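Local atomic coordinates of probable ubiquitin-conjugating enzyme E2-19 kDa (Caenorhabditis elegans, PDB entry 1PZV), a protein that probably takes activated ubiquitin from an E1 enzyme as a thioester and passes it on for covalent attachment to other proteins. Residues Trp77-Cys88 and Met125-Asn136. Sequence-based numbering, arbitrary orientation.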
loop_
_atom_site.group_PDB
_atom_site.type_symbol
_atom_site.label_atom_id
_atom_site.label_comp_id
_atom_site.label_asym_id
_atom_site.label_seq_id
_atom_site.Cartn_x
_atom_site.Cartn_y
_atom_site.Cartn_z
ATOM N N TRP A 77 -10.665 2.579 4.126
ATOM C CA TRP A 77 -11.575 1.474 4.421
ATOM C C TRP A 77 -11.416 0.383 3.380
ATOM O O TRP A 77 -11.993 0.448 2.293
ATOM C CB TRP A 77 -13.032 1.963 4.457
ATOM C CG TRP A 77 -13.987 0.961 5.065
ATOM C CD1 TRP A 77 -15.003 0.307 4.426
ATOM C CD2 TRP A 77 -13.970 0.454 6.409
ATOM N NE1 TRP A 77 -15.609 -0.584 5.279
ATOM C CE2 TRP A 77 -14.993 -0.520 6.501
ATOM C CE3 TRP A 77 -13.179 0.715 7.540
ATOM C CZ2 TRP A 77 -15.255 -1.225 7.684
ATOM C CZ3 TRP A 77 -13.441 0.011 8.721
ATOM C CH2 TRP A 77 -14.467 -0.953 8.776
ATOM N N HIS A 78 -10.622 -0.625 3.723
ATOM C CA HIS A 78 -10.362 -1.726 2.800
ATOM C C HIS A 78 -10.251 -3.099 3.478
ATOM O O HIS A 78 -9.698 -3.239 4.580
ATOM C CB HIS A 78 -9.074 -1.450 2.006
ATOM C CG HIS A 78 -8.907 -2.326 0.808
ATOM N ND1 HIS A 78 -9.513 -2.056 -0.404
ATOM C CD2 HIS A 78 -8.220 -3.479 0.629
ATOM C CE1 HIS A 78 -9.202 -2.997 -1.272
ATOM N NE2 HIS A 78 -8.417 -3.877 -0.671
ATOM N N PRO A 79 -10.789 -4.131 2.818
ATOM C CA PRO A 79 -10.769 -5.509 3.311
ATOM C C PRO A 79 -9.362 -5.997 3.665
ATOM O O PRO A 79 -9.186 -6.758 4.623
ATOM C CB PRO A 79 -11.360 -6.295 2.144
ATOM C CG PRO A 79 -12.373 -5.328 1.593
ATOM C CD PRO A 79 -11.629 -4.011 1.612
ATOM N N ASN A 80 -8.362 -5.556 2.898
ATOM C CA ASN A 80 -6.988 -5.992 3.126
ATOM C C ASN A 80 -6.080 -5.036 3.871
ATOM O O ASN A 80 -4.863 -5.191 3.878
ATOM C CB ASN A 80 -6.365 -6.391 1.803
ATOM C CG ASN A 80 -7.141 -7.500 1.128
ATOM O OD1 ASN A 80 -7.726 -7.297 0.058
ATOM N ND2 ASN A 80 -7.173 -8.683 1.761
ATOM N N ILE A 81 -6.681 -4.038 4.498
ATOM C CA ILE A 81 -5.935 -3.096 5.310
ATOM C C ILE A 81 -6.630 -3.259 6.660
ATOM O O ILE A 81 -7.840 -3.042 6.755
ATOM C CB ILE A 81 -6.126 -1.647 4.848
ATOM C CG1 ILE A 81 -5.984 -1.545 3.332
ATOM C CG2 ILE A 81 -5.104 -0.756 5.538
ATOM C CD1 ILE A 81 -4.596 -1.818 2.824
ATOM N N ASP A 82 -5.897 -3.665 7.692
ATOM C CA ASP A 82 -6.541 -3.826 8.986
ATOM C C ASP A 82 -6.928 -2.470 9.576
ATOM O O ASP A 82 -6.725 -1.422 8.957
ATOM C CB ASP A 82 -5.652 -4.613 9.974
ATOM C CG ASP A 82 -4.375 -3.880 10.348
ATOM O OD1 ASP A 82 -4.393 -2.636 10.447
ATOM O OD2 ASP A 82 -3.349 -4.558 10.569
ATOM N N LYS A 83 -7.497 -2.511 10.774
ATOM C CA LYS A 83 -7.941 -1.320 11.490
ATOM C C LYS A 83 -6.776 -0.450 11.956
ATOM O O LYS A 83 -6.973 0.629 12.513
ATOM C CB LYS A 83 -8.799 -1.748 12.691
ATOM C CG LYS A 83 -8.663 -3.245 13.065
ATOM C CD LYS A 83 -7.219 -3.630 13.426
ATOM C CE LYS A 83 -7.090 -5.113 13.771
ATOM N NZ LYS A 83 -5.701 -5.482 14.194
ATOM N N GLU A 84 -5.558 -0.924 11.732
ATOM C CA GLU A 84 -4.377 -0.167 12.128
ATOM C C GLU A 84 -3.634 0.360 10.900
ATOM O O GLU A 84 -2.513 0.847 11.007
ATOM C CB GLU A 84 -3.456 -1.040 12.982
ATOM C CG GLU A 84 -4.167 -1.645 14.187
ATOM C CD GLU A 84 -3.240 -2.439 15.098
ATOM O OE1 GLU A 84 -2.452 -1.814 15.850
ATOM O OE2 GLU A 84 -3.304 -3.691 15.053
ATOM N N GLY A 85 -4.278 0.260 9.740
ATOM C CA GLY A 85 -3.678 0.743 8.510
ATOM C C GLY A 85 -2.675 -0.205 7.875
ATOM O O GLY A 85 -2.239 0.009 6.741
ATOM N N ASN A 86 -2.301 -1.251 8.605
ATOM C CA ASN A 86 -1.352 -2.231 8.103
ATOM C C ASN A 86 -1.920 -2.914 6.878
ATOM O O ASN A 86 -3.045 -3.423 6.906
ATOM C CB ASN A 86 -1.056 -3.273 9.173
ATOM C CG ASN A 86 -0.302 -2.697 10.340
ATOM O OD1 ASN A 86 -0.248 -3.296 11.418
ATOM N ND2 ASN A 86 0.296 -1.529 10.135
ATOM N N VAL A 87 -1.145 -2.912 5.799
ATOM C CA VAL A 87 -1.588 -3.552 4.580
ATOM C C VAL A 87 -1.179 -5.003 4.668
ATOM O O VAL A 87 -0.039 -5.311 5.008
ATOM C CB VAL A 87 -0.936 -2.948 3.344
ATOM C CG1 VAL A 87 -1.535 -3.583 2.099
ATOM C CG2 VAL A 87 -1.131 -1.451 3.337
ATOM N N CYS A 88 -2.112 -5.895 4.371
ATOM C CA CYS A 88 -1.829 -7.314 4.432
ATOM C C CYS A 88 -2.112 -7.999 3.116
ATOM O O CYS A 88 -3.253 -8.346 2.821
ATOM C CB CYS A 88 -2.654 -7.954 5.544
ATOM S SG CYS A 88 -2.356 -7.205 7.180
ATOM N N MET A 125 -4.540 -4.451 -5.146
ATOM C CA MET A 125 -5.299 -4.553 -3.915
ATOM C C MET A 125 -6.471 -3.574 -3.868
ATOM O O MET A 125 -7.585 -3.944 -3.475
ATOM C CB MET A 125 -4.403 -4.296 -2.714
ATOM C CG MET A 125 -5.198 -4.063 -1.450
ATOM S SD MET A 125 -4.153 -3.779 -0.053
ATOM C CE MET A 125 -3.625 -2.068 -0.380
ATOM N N LEU A 126 -6.216 -2.324 -4.248
ATOM C CA LEU A 126 -7.263 -1.312 -4.238
ATOM C C LEU A 126 -8.296 -1.560 -5.353
ATOM O O LEU A 126 -9.494 -1.337 -5.174
ATOM C CB LEU A 126 -6.638 0.074 -4.393
ATOM C CG LEU A 126 -5.619 0.494 -3.326
ATOM C CD1 LEU A 126 -4.969 1.801 -3.745
ATOM C CD2 LEU A 126 -6.282 0.635 -1.960
ATOM N N THR A 127 -7.828 -2.039 -6.498
ATOM C CA THR A 127 -8.702 -2.302 -7.634
ATOM C C THR A 127 -9.479 -3.614 -7.502
ATOM O O THR A 127 -10.619 -3.728 -7.970
ATOM C CB THR A 127 -7.892 -2.377 -8.944
ATOM O OG1 THR A 127 -6.990 -1.269 -9.004
ATOM C CG2 THR A 127 -8.821 -2.351 -10.154
ATOM N N ASP A 128 -8.856 -4.600 -6.864
ATOM C CA ASP A 128 -9.468 -5.917 -6.713
ATOM C C ASP A 128 -9.060 -6.586 -5.401
ATOM O O ASP A 128 -8.118 -7.374 -5.363
ATOM C CB ASP A 128 -9.038 -6.793 -7.885
ATOM C CG ASP A 128 -10.051 -7.844 -8.215
ATOM O OD1 ASP A 128 -10.382 -8.666 -7.320
ATOM O OD2 ASP A 128 -10.517 -7.835 -9.377
ATOM N N PRO A 129 -9.781 -6.290 -4.313
ATOM C CA PRO A 129 -9.444 -6.885 -3.016
ATOM C C PRO A 129 -9.512 -8.414 -2.996
ATOM O O PRO A 129 -10.336 -9.026 -3.683
ATOM C CB PRO A 129 -10.458 -6.240 -2.074
ATOM C CG PRO A 129 -11.664 -6.053 -2.962
ATOM C CD PRO A 129 -11.050 -5.538 -4.244
ATOM N N ASN A 130 -8.620 -9.024 -2.222
ATOM C CA ASN A 130 -8.594 -10.476 -2.087
ATOM C C ASN A 130 -9.119 -10.809 -0.706
ATOM O O ASN A 130 -8.481 -10.497 0.305
ATOM C CB ASN A 130 -7.171 -11.032 -2.243
ATOM C CG ASN A 130 -7.066 -12.507 -1.840
ATOM O OD1 ASN A 130 -6.893 -12.834 -0.661
ATOM N ND2 ASN A 130 -7.189 -13.400 -2.821
ATOM N N PHE A 131 -10.288 -11.428 -0.653
ATOM C CA PHE A 131 -10.848 -11.773 0.636
ATOM C C PHE A 131 -10.018 -12.908 1.217
ATOM O O PHE A 131 -8.944 -12.643 1.766
ATOM C CB PHE A 131 -12.334 -12.110 0.485
ATOM C CG PHE A 131 -13.146 -10.952 -0.062
ATOM C CD1 PHE A 131 -13.129 -10.649 -1.430
ATOM C CD2 PHE A 131 -13.855 -10.109 0.796
ATOM C CE1 PHE A 131 -13.796 -9.523 -1.931
ATOM C CE2 PHE A 131 -14.525 -8.979 0.302
ATOM C CZ PHE A 131 -14.494 -8.689 -1.063
ATOM N N GLU A 132 -10.461 -14.155 1.093
ATOM C CA GLU A 132 -9.669 -15.259 1.633
ATOM C C GLU A 132 -8.881 -14.825 2.868
ATOM O O GLU A 132 -7.684 -14.562 2.778
ATOM C CB GLU A 132 -8.657 -15.755 0.602
ATOM C CG GLU A 132 -9.215 -16.538 -0.559
ATOM C CD GLU A 132 -8.120 -17.338 -1.251
ATOM O OE1 GLU A 132 -7.082 -16.733 -1.601
ATOM O OE2 GLU A 132 -8.294 -18.565 -1.437
ATOM N N SER A 133 -9.547 -14.739 4.009
ATOM C CA SER A 133 -8.887 -14.333 5.248
ATOM C C SER A 133 -8.486 -12.854 5.246
ATOM O O SER A 133 -7.313 -12.525 5.423
ATOM C CB SER A 133 -7.638 -15.192 5.497
ATOM O OG SER A 133 -7.926 -16.574 5.373
ATOM N N PRO A 134 -9.454 -11.947 5.034
ATOM C CA PRO A 134 -9.167 -10.510 5.023
ATOM C C PRO A 134 -8.618 -10.073 6.378
ATOM O O PRO A 134 -8.894 -10.710 7.398
ATOM C CB PRO A 134 -10.527 -9.893 4.737
ATOM C CG PRO A 134 -11.190 -10.936 3.879
ATOM C CD PRO A 134 -10.842 -12.203 4.609
ATOM N N ALA A 135 -7.840 -8.993 6.385
ATOM C CA ALA A 135 -7.253 -8.477 7.619
ATOM C C ALA A 135 -8.256 -7.559 8.281
ATOM O O ALA A 135 -8.050 -7.081 9.396
ATOM C CB ALA A 135 -5.977 -7.712 7.315
ATOM N N ASN A 136 -9.350 -7.319 7.574
ATOM C CA ASN A 136 -10.403 -6.456 8.073
ATOM C C ASN A 136 -11.733 -7.030 7.623
ATOM O O ASN A 136 -12.206 -6.762 6.510
ATOM C CB ASN A 136 -10.232 -5.046 7.517
ATOM C CG ASN A 136 -11.131 -4.051 8.194
ATOM O OD1 ASN A 136 -12.340 -4.245 8.268
ATOM N ND2 ASN A 136 -10.548 -2.975 8.694
#
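Pro79 O receives two weak backbone hydrogen bonds, from Ala135 N (3.1 Å) and Asn136 N (3.0 Å), where the irregular segment 77-88 passes the loop leading from the end of helix 115-127 to the start of helix 137-144. His78, Pro79 and Asn80 form the HPN motif of ubiquitin-conjugating enzymes. They lie in a type I turn from His78 to Ile81, whose second position suits the fixed phi of proline. The Asn80 amide reaches across to the backbone of Asn130 and uses both its ends: ND2 donates to Asn130 O (2.7 Å, N-H...O 164°) almost exactly in its own amide plane, while OD1 accepts from Asn130 N (3.0 Å). An asparagine can donate and accept at once, and the two bonds to one residue's N and O fix the rotation of the amide. A leucine in its place would probably leave Asn130 N and O without these mates and the loop around Asn130 less firmly held. From the last turn of helix 115-127, Met125 reaches out extended, CG anti to the backbone N, which brings SD to Val87 CG1; the bend at the last torsion (chi3 76°) then lays CE against Ile81 CD1 (3.4 Å). An unbranched, flexible chain can settle against both branched ones. The His78 ring, its ND1 hydrogen-bonded to Tyr48 OH, has Pro79 CD over one face and meets Pro129 CB through NE2 (3.4 Å). Asn136, at the N-cap of helix 137-144, lends OD1 to Ala139 N, while ND2 bonds weakly to Ile81 O (3.3 Å); asparagine supplies both acceptor and donor. Ala135, small enough to sit close to the predicted thioester-forming Cys88, places CB 3.7 Å from its SG. The Asn80 amide, engaged with the Asn130 backbone, is consistent with a structural role for the HPN asparagine in holding the loop near Cys88.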